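Local coordinates for protein hydroxylacyl-CoA dehydrogenase (Streptomyces coelicolor, PDB 5BKA) that probably takes part in the biosynthesis of the benzoisochromanequinone polyketide actinorhodin, using a noncanonical NTF2-like fold of the SnoaL type, at residues Pro50-His53 with Gly57-Ala60; Thr83-Ser86 with Ser92-Ala95; Leu102-His105 with Ala110-Phe113. All coordinates share one frame; numbering follows the deposited sequence.

Contact 1: Pro50-His53 with Gly57-Ala60; sequences PAAH and GITA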
ATOM      1  N   PRO B  50      20.548  17.427  11.665  1.00 46.68           N
ATOM      2  CA  PRO B  50      20.007  16.995  12.957  1.00 48.90           C
ATOM      3  C   PRO B  50      18.486  16.968  12.949  1.00 48.60           C
ATOM      4  O   PRO B  50      17.825  17.587  12.111  1.00 48.02           O
ATOM      5  CB  PRO B  50      20.544  18.043  13.941  1.00 49.11           C
ATOM      6  CG  PRO B  50      20.900  19.221  13.094  1.00 49.50           C
ATOM      7  CD  PRO B  50      21.349  18.656  11.783  1.00 47.93           C
ATOM      8  N   ALA B  51      17.933  16.240  13.913  1.00 48.25           N
ATOM      9  CA  ALA B  51      16.495  16.024  13.966  1.00 45.79           C
ATOM     10  C   ALA B  51      15.763  17.290  14.392  1.00 45.87           C
ATOM     11  O   ALA B  51      16.243  18.056  15.232  1.00 48.47           O
ATOM     12  CB  ALA B  51      16.166  14.884  14.928  1.00 45.03           C
ATOM     13  N   ALA B  52      14.594  17.509  13.796  1.00 44.98           N
ATOM     14  CA  ALA B  52      13.737  18.617  14.186  1.00 43.60           C
ATOM     15  C   ALA B  52      12.943  18.251  15.433  1.00 44.81           C
ATOM     16  O   ALA B  52      12.597  17.088  15.654  1.00 47.20           O
ATOM     17  CB  ALA B  52      12.784  18.992  13.054  1.00 46.07           C
ATOM     18  N   HIS B  53      12.661  19.260  16.252  1.00 42.33           N
ATOM     19  CA  HIS B  53      11.965  19.063  17.513  1.00 43.58           C
ATOM     20  C   HIS B  53      10.770  20.001  17.604  1.00 45.94           C
ATOM     21  O   HIS B  53      10.791  21.114  17.074  1.00 46.74           O
ATOM     22  CB  HIS B  53      12.907  19.275  18.703  1.00 42.04           C
ATOM     23  CG  HIS B  53      13.976  18.232  18.810  1.00 44.44           C
ATOM     24  ND1 HIS B  53      15.208  18.363  18.205  1.00 45.14           N
ATOM     25  CD2 HIS B  53      13.993  17.034  19.440  1.00 45.28           C
ATOM     26  CE1 HIS B  53      15.939  17.292  18.461  1.00 43.38           C
ATOM     27  NE2 HIS B  53      15.225  16.471  19.209  1.00 44.89           N
ATOM     28  N   GLY B  57       8.995  23.190  15.026  1.00 43.27           N
ATOM     29  CA  GLY B  57      10.221  22.787  14.355  1.00 43.96           C
ATOM     30  C   GLY B  57       9.969  21.842  13.197  1.00 43.43           C
ATOM     31  O   GLY B  57      10.611  21.944  12.149  1.00 44.77           O
ATOM     32  N   ILE B  58       9.039  20.901  13.372  1.00 42.34           N
ATOM     33  CA  ILE B  58       8.698  19.979  12.294  1.00 42.37           C
ATOM     34  C   ILE B  58       8.057  20.734  11.136  1.00 42.63           C
ATOM     35  O   ILE B  58       8.376  20.491   9.965  1.00 44.13           O
ATOM     36  CB  ILE B  58       7.788  18.853  12.816  1.00 41.53           C
ATOM     37  CG1 ILE B  58       8.533  18.017  13.855  1.00 41.54           C
ATOM     38  CG2 ILE B  58       7.310  17.970  11.667  1.00 42.12           C
ATOM     39  CD1 ILE B  58       7.682  16.971  14.533  1.00 42.84           C
ATOM     40  N   THR B  59       7.148  21.665  11.447  1.00 42.26           N
ATOM     41  CA  THR B  59       6.546  22.487  10.399  1.00 46.50           C
ATOM     42  C   THR B  59       7.605  23.251   9.613  1.00 45.67           C
ATOM     43  O   THR B  59       7.555  23.291   8.379  1.00 44.50           O
ATOM     44  CB  THR B  59       5.527  23.451  11.003  1.00 45.76           C
ATOM     45  OG1 THR B  59       4.450  22.714  11.593  1.00 42.38           O
ATOM     46  CG2 THR B  59       5.009  24.424   9.950  1.00 47.47           C
ATOM     47  N   ALA B  60       8.568  23.862  10.305  1.00 44.17           N
ATOM     48  CA  ALA B  60       9.615  24.626   9.631  1.00 45.40           C
ATOM     49  C   ALA B  60      10.411  23.742   8.683  1.00 47.80           C
ATOM     50  O   ALA B  60      10.682  24.126   7.541  1.00 47.01           O
ATOM     51  CB  ALA B  60      10.537  25.275  10.664  1.00 47.90           C
TER
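Ala52, His53 and Gly57 carry this contact, the tight passage from the short edge strand 52-53 into helix 54-67 of the NTF2-like alpha-plus-beta fold. The chain turns straight from strand into helix, and the CA atoms of His53 and Gly57 end up 5.2 Å apart. Ala52 points its methyl at the helix. Its CB sits over the flat face of the peptide group that joins Gly57 to Ile58, 3.8 Å from Gly57 O, so a small apolar group packs directly on helix backbone. The same methyl meets the side chain of Ile58, with Ala52 CB 4.4 Å from Ile58 CG1. Ile58 brings that carbon round by keeping CG1 anti to its own carbonyl carbon (chi1 -64°), and its side chain goes on to pack against Phe43 of strand 41-44. Ala52 is tied to that strand too, by backbone hydrogen bonding with Phe43, so strand and helix share Phe43 as a neighbour. His53 works differently. Its CB points away from the helix, the side chain packs on Glu42, and what the residue offers Gly57 is its carbonyl group. No side chain stands between this carbonyl and the helix: the place that a CB would take on Gly57 lies only about 2.0 Å from His53 O, and the absence of that carbon is what allows so close an approach. Gly57 N, for its part, is hydrogen-bonded to Thr54 OG1 in the first turn of the helix. The closest touch is therefore between backbone atoms, a CA-H...O contact in which Gly57 CA lies 3.2 Å from His53 O, bent to 139° at the hydrogen.

Contact 2: Thr83-Ser86 with Ser92-Ala95; sequences TALS and SITA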
ATOM      1  N   THR B  83       3.969  -2.331   7.347  1.00 28.06           N
ATOM      2  CA  THR B  83       4.065  -1.855   8.720  1.00 32.53           C
ATOM      3  C   THR B  83       4.209  -3.038   9.669  1.00 35.52           C
ATOM      4  O   THR B  83       3.480  -4.029   9.560  1.00 34.36           O
ATOM      5  CB  THR B  83       2.830  -1.027   9.077  1.00 30.84           C
ATOM      6  OG1 THR B  83       2.781   0.141   8.248  1.00 26.40           O
ATOM      7  CG2 THR B  83       2.871  -0.601  10.537  1.00 32.13           C
ATOM      8  N   ALA B  84       5.165  -2.942  10.592  1.00 34.17           N
ATOM      9  CA  ALA B  84       5.413  -3.987  11.579  1.00 33.00           C
ATOM     10  C   ALA B  84       5.444  -3.346  12.957  1.00 36.04           C
ATOM     11  O   ALA B  84       6.251  -2.444  13.204  1.00 36.39           O
ATOM     12  CB  ALA B  84       6.725  -4.722  11.290  1.00 31.88           C
ATOM     13  N   LEU B  85       4.572  -3.809  13.850  1.00 36.83           N
ATOM     14  CA  LEU B  85       4.396  -3.225  15.169  1.00 36.79           C
ATOM     15  C   LEU B  85       4.911  -4.145  16.268  1.00 40.40           C
ATOM     16  O   LEU B  85       5.010  -5.363  16.103  1.00 40.72           O
ATOM     17  CB  LEU B  85       2.921  -2.904  15.431  1.00 35.99           C
ATOM     18  CG  LEU B  85       2.167  -2.091  14.382  1.00 34.19           C
ATOM     19  CD1 LEU B  85       0.697  -1.999  14.753  1.00 34.47           C
ATOM     20  CD2 LEU B  85       2.774  -0.705  14.244  1.00 33.19           C
ATOM     21  N   SER B  86       5.247  -3.529  17.397  1.00 42.70           N
ATOM     22  CA  SER B  86       5.715  -4.228  18.586  1.00 44.57           C
ATOM     23  C   SER B  86       5.559  -3.282  19.768  1.00 47.45           C
ATOM     24  O   SER B  86       5.616  -2.057  19.610  1.00 47.18           O
ATOM     25  CB  SER B  86       7.168  -4.699  18.452  1.00 46.45           C
ATOM     26  OG  SER B  86       8.045  -3.603  18.276  1.00 49.74           O
ATOM     27  N   SER B  92       4.973   2.281  24.728  1.00 52.68           N
ATOM     28  CA  SER B  92       5.078   2.822  23.382  1.00 46.38           C
ATOM     29  C   SER B  92       4.940   1.709  22.347  1.00 47.26           C
ATOM     30  O   SER B  92       5.134   0.525  22.634  1.00 48.56           O
ATOM     31  CB  SER B  92       6.412   3.545  23.195  1.00 54.46           C
ATOM     32  OG  SER B  92       6.305   4.920  23.524  1.00 57.58           O
ATOM     33  N   ILE B  93       4.590   2.108  21.129  1.00 42.43           N
ATOM     34  CA  ILE B  93       4.479   1.204  19.991  1.00 40.69           C
ATOM     35  C   ILE B  93       5.599   1.548  19.025  1.00 39.16           C
ATOM     36  O   ILE B  93       5.683   2.683  18.537  1.00 40.49           O
ATOM     37  CB  ILE B  93       3.109   1.310  19.310  1.00 41.13           C
ATOM     38  CG1 ILE B  93       1.991   1.021  20.320  1.00 41.41           C
ATOM     39  CG2 ILE B  93       3.024   0.350  18.128  1.00 37.98           C
ATOM     40  CD1 ILE B  93       2.115  -0.322  21.010  1.00 44.37           C
ATOM     41  N   THR B  94       6.473   0.578  18.769  1.00 39.12           N
ATOM     42  CA  THR B  94       7.554   0.738  17.808  1.00 41.92           C
ATOM     43  C   THR B  94       6.976   0.396  16.436  1.00 38.24           C
ATOM     44  O   THR B  94       6.397  -0.682  16.263  1.00 37.83           O
ATOM     45  CB  THR B  94       8.684  -0.237  18.133  1.00 46.90           C
ATOM     46  OG1 THR B  94       8.096  -1.489  18.544  1.00 62.83           O
ATOM     47  CG2 THR B  94       9.409   0.280  19.385  1.00 41.18           C
ATOM     48  N   ALA B  95       7.114   1.284  15.461  1.00 38.05           N
ATOM     49  CA  ALA B  95       6.631   0.953  14.127  1.00 34.22           C
ATOM     50  C   ALA B  95       7.747   1.108  13.105  1.00 35.86           C
ATOM     51  O   ALA B  95       8.479   2.104  13.119  1.00 39.66           O
ATOM     52  CB  ALA B  95       5.429   1.815  13.737  1.00 32.73           C
TER
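Ser92 passes Ser86 with only its backbone near, at the place where the beta hairpin of strands 74-87 and 93-105 begins to close; the short strand pieces run antiparallel, 155° between their directions. Next comes Ile93. Its CG2 branch slants across the leucine of the other strand, 4.0 Å from Leu85 CD2, while its backbone passes close to the carbonyl of Ser86 and makes a CA-H...O contact of 3.5 Å from Ile93 CA to Ser86 O. Thr94 supplies the firm link: Thr94 N donates to Ser86 O over 2.9 Å, reaching the oxygen almost in line with its C=O bond. The return bond, Ser86 N to Thr94 O, is weak at 3.3 Å and bent to 133°. Thr94 OG1 also comes near Ser86 O, but it is modelled too close to Ser86 OG, so the place of this hydroxyl is doubtful. Ala95 ends the walk. Its methyl packs against the same leucine branch that Ile93 uses, with Ala95 CB 3.7 Å from Leu85 CD2; Leu85 CG stands anti to its carbonyl carbon (chi1 -51°), and from there CD1 carries the extended chain on while the CD2 branch turns to the opposing strand. Around the hairpin, Tyr11 and Val14 of helix 10-26 pack on Leu85 and Tyr18 packs on Ala95. Beyond Ile93 and Ala95 the sheet continues through backbone bonds to Leu123 and Asp121 of strand 112-124, while Gln23 of the second subunit rests on Ala84.

Contact 3: Leu102-His105 with Ala110-Phe113; sequences LTVH and APEF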
ATOM      1  N   LEU B 102       6.959   9.287  -4.339  1.00 22.59           N
ATOM      2  CA  LEU B 102       6.618   9.545  -5.729  1.00 22.81           C
ATOM      3  C   LEU B 102       6.642  11.050  -5.955  1.00 24.15           C
ATOM      4  O   LEU B 102       6.124  11.811  -5.132  1.00 24.86           O
ATOM      5  CB  LEU B 102       5.237   8.979  -6.074  1.00 22.49           C
ATOM      6  CG  LEU B 102       5.105   7.506  -6.471  1.00 24.53           C
ATOM      7  CD1 LEU B 102       5.484   6.570  -5.329  1.00 20.85           C
ATOM      8  CD2 LEU B 102       3.687   7.220  -6.946  1.00 21.66           C
ATOM      9  N   THR B 103       7.260  11.477  -7.051  1.00 24.70           N
ATOM     10  CA  THR B 103       7.252  12.877  -7.464  1.00 26.26           C
ATOM     11  C   THR B 103       6.546  12.953  -8.810  1.00 26.69           C
ATOM     12  O   THR B 103       7.072  12.473  -9.821  1.00 26.44           O
ATOM     13  CB  THR B 103       8.670  13.442  -7.541  1.00 32.09           C
ATOM     14  OG1 THR B 103       9.296  13.330  -6.257  1.00 28.65           O
ATOM     15  CG2 THR B 103       8.642  14.906  -7.959  1.00 28.93           C
ATOM     16  N   VAL B 104       5.360  13.554  -8.825  1.00 27.54           N
ATOM     17  CA  VAL B 104       4.527  13.623 -10.018  1.00 28.21           C
ATOM     18  C   VAL B 104       4.674  15.010 -10.623  1.00 30.23           C
ATOM     19  O   VAL B 104       4.401  16.019  -9.962  1.00 31.45           O
ATOM     20  CB  VAL B 104       3.057  13.316  -9.698  1.00 28.15           C
ATOM     21  CG1 VAL B 104       2.219  13.397 -10.962  1.00 32.67           C
ATOM     22  CG2 VAL B 104       2.932  11.945  -9.052  1.00 26.40           C
ATOM     23  N   HIS B 105       5.107  15.060 -11.876  1.00 33.67           N
ATOM     24  CA  HIS B 105       5.294  16.318 -12.581  1.00 33.44           C
ATOM     25  C   HIS B 105       4.078  16.643 -13.438  1.00 34.98           C
ATOM     26  O   HIS B 105       3.446  15.743 -13.997  1.00 36.02           O
ATOM     27  CB  HIS B 105       6.565  16.274 -13.421  1.00 33.19           C
ATOM     28  CG  HIS B 105       7.792  16.038 -12.602  1.00 38.04           C
ATOM     29  ND1 HIS B 105       8.362  17.024 -11.826  1.00 40.43           N
ATOM     30  CD2 HIS B 105       8.545  14.929 -12.419  1.00 37.02           C
ATOM     31  CE1 HIS B 105       9.419  16.533 -11.205  1.00 35.87           C
ATOM     32  NE2 HIS B 105       9.556  15.266 -11.552  1.00 39.77           N
ATOM     33  N   ALA B 110       3.988   9.414 -16.070  1.00 28.92           N
ATOM     34  CA  ALA B 110       4.897   8.553 -15.326  1.00 25.68           C
ATOM     35  C   ALA B 110       5.543   9.338 -14.187  1.00 25.51           C
ATOM     36  O   ALA B 110       6.253  10.314 -14.447  1.00 26.47           O
ATOM     37  CB  ALA B 110       5.974   7.956 -16.240  1.00 25.63           C
ATOM     38  N   PRO B 111       5.339   8.949 -12.934  1.00 24.51           N
ATOM     39  CA  PRO B 111       6.040   9.612 -11.843  1.00 24.45           C
ATOM     40  C   PRO B 111       7.481   9.172 -11.840  1.00 24.00           C
ATOM     41  O   PRO B 111       7.852   8.123 -12.363  1.00 23.41           O
ATOM     42  CB  PRO B 111       5.324   9.118 -10.580  1.00 25.14           C
ATOM     43  CG  PRO B 111       4.179   8.281 -11.048  1.00 26.27           C
ATOM     44  CD  PRO B 111       4.538   7.836 -12.433  1.00 24.70           C
ATOM     45  N   GLU B 112       8.314  10.013 -11.286  1.00 27.74           N
ATOM     46  CA  GLU B 112       9.657   9.582 -10.943  1.00 35.87           C
ATOM     47  C   GLU B 112       9.725   9.220  -9.458  1.00 27.14           C
ATOM     48  O   GLU B 112       9.092   9.865  -8.615  1.00 29.20           O
ATOM     49  CB  GLU B 112      10.718  10.586 -11.437  1.00 38.57           C
ATOM     50  CG  GLU B 112      10.408  12.013 -11.505  1.00 40.77           C
ATOM     51  CD  GLU B 112      11.567  12.864 -12.002  1.00 53.19           C
ATOM     52  OE1 GLU B 112      12.055  13.772 -11.300  1.00 45.04           O
ATOM     53  OE2 GLU B 112      11.979  12.559 -13.093  1.00 62.82           O
ATOM     54  N   PHE B 113      10.485   8.166  -9.154  1.00 22.79           N
ATOM     55  CA  PHE B 113      10.486   7.479  -7.866  1.00 22.09           C
ATOM     56  C   PHE B 113      11.784   7.688  -7.088  1.00 22.61           C
ATOM     57  O   PHE B 113      12.847   7.933  -7.663  1.00 23.31           O
ATOM     58  CB  PHE B 113      10.279   5.972  -8.071  1.00 21.22           C
ATOM     59  CG  PHE B 113       8.972   5.612  -8.724  1.00 20.85           C
ATOM     60  CD1 PHE B 113       7.862   5.341  -7.951  1.00 20.45           C
ATOM     61  CD2 PHE B 113       8.853   5.550 -10.108  1.00 21.12           C
ATOM     62  CE1 PHE B 113       6.657   5.010  -8.528  1.00 20.35           C
ATOM     63  CE2 PHE B 113       7.635   5.220 -10.700  1.00 24.18           C
ATOM     64  CZ  PHE B 113       6.537   4.949  -9.902  1.00 20.64           C
TER
HETATM   65  O   HOH W   1      10.574  10.812  -6.459  1.00 21.19           O
HETATM   66  O   HOH W   2       5.551  12.692 -13.139  1.00 22.80           O
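Leu102 and Phe113 lie side by side across a beta hairpin, strands 93-105 and 112-124 of the curved NTF2-like sheet. Leu102 CG is 3.6 Å from Phe113 CE1, and the CD1 branch adds a second touch, 3.7 Å from Phe113 CD1, so CG and CD1 of the leucine both rest against the CD1-CE1 side of the ring. Phe113 also makes edge-to-face contacts with Phe113 of both the second and the third subunit, which places this apolar centre at the trimer interface. Farther along, the pyrrolidine of Pro111 lies alongside Val104, with Pro111 CB 4.0 Å from Val104 CG2. Backbone bonds lock the register in between. Thr103 N donates to Glu112 O over 2.9 Å, nearly straight, and Glu112 N returns a bond of 3.1 Å to Thr103 O; a water bridges Thr103 OG1 and Glu112 O. At the polar edge His105 NE2 donates to Glu112 OE1 over 2.9 Å. The imidazole, its CG anti to the carbonyl carbon (chi1 -60°), leans across the strand gap and presents its edge, where Glu112 CG lies in the ring plane. Ring and carboxylate stand 83° apart, and the N-H reaches OE1 from above the carboxylate, 65° out of its plane. Without the ring, as with an alanine here, the Glu112 carboxylate is likely to lose this donor and its extended chain to turn more freely. Where the hairpin opens toward its loop, one water spans the backbones: it accepts from His105 N at 2.7 Å and donates to Ala110 O at 2.8 Å.

All three contacts join pieces close in sequence that reach the same sheet, but they sit at different corners of it. Contacts 2 and 3 share strand 93-105, gripping it near its opposite ends on either side of the chain's centre, with centres 29 Å apart. Contact 1 lies at the far edge strand, about 15 Å or more from the others by nearest atoms. Each is partly buried. Contact 1 relies on close backbone packing between strand and helix, whereas the two hairpins add backbone hydrogen bonds, two sound ones in contact 3, one sound and one weak in contact 2. Contact 3 alone has a histidine-carboxylate bond, and its apolar side packs on the third subunit, with Phe113 also meeting the second.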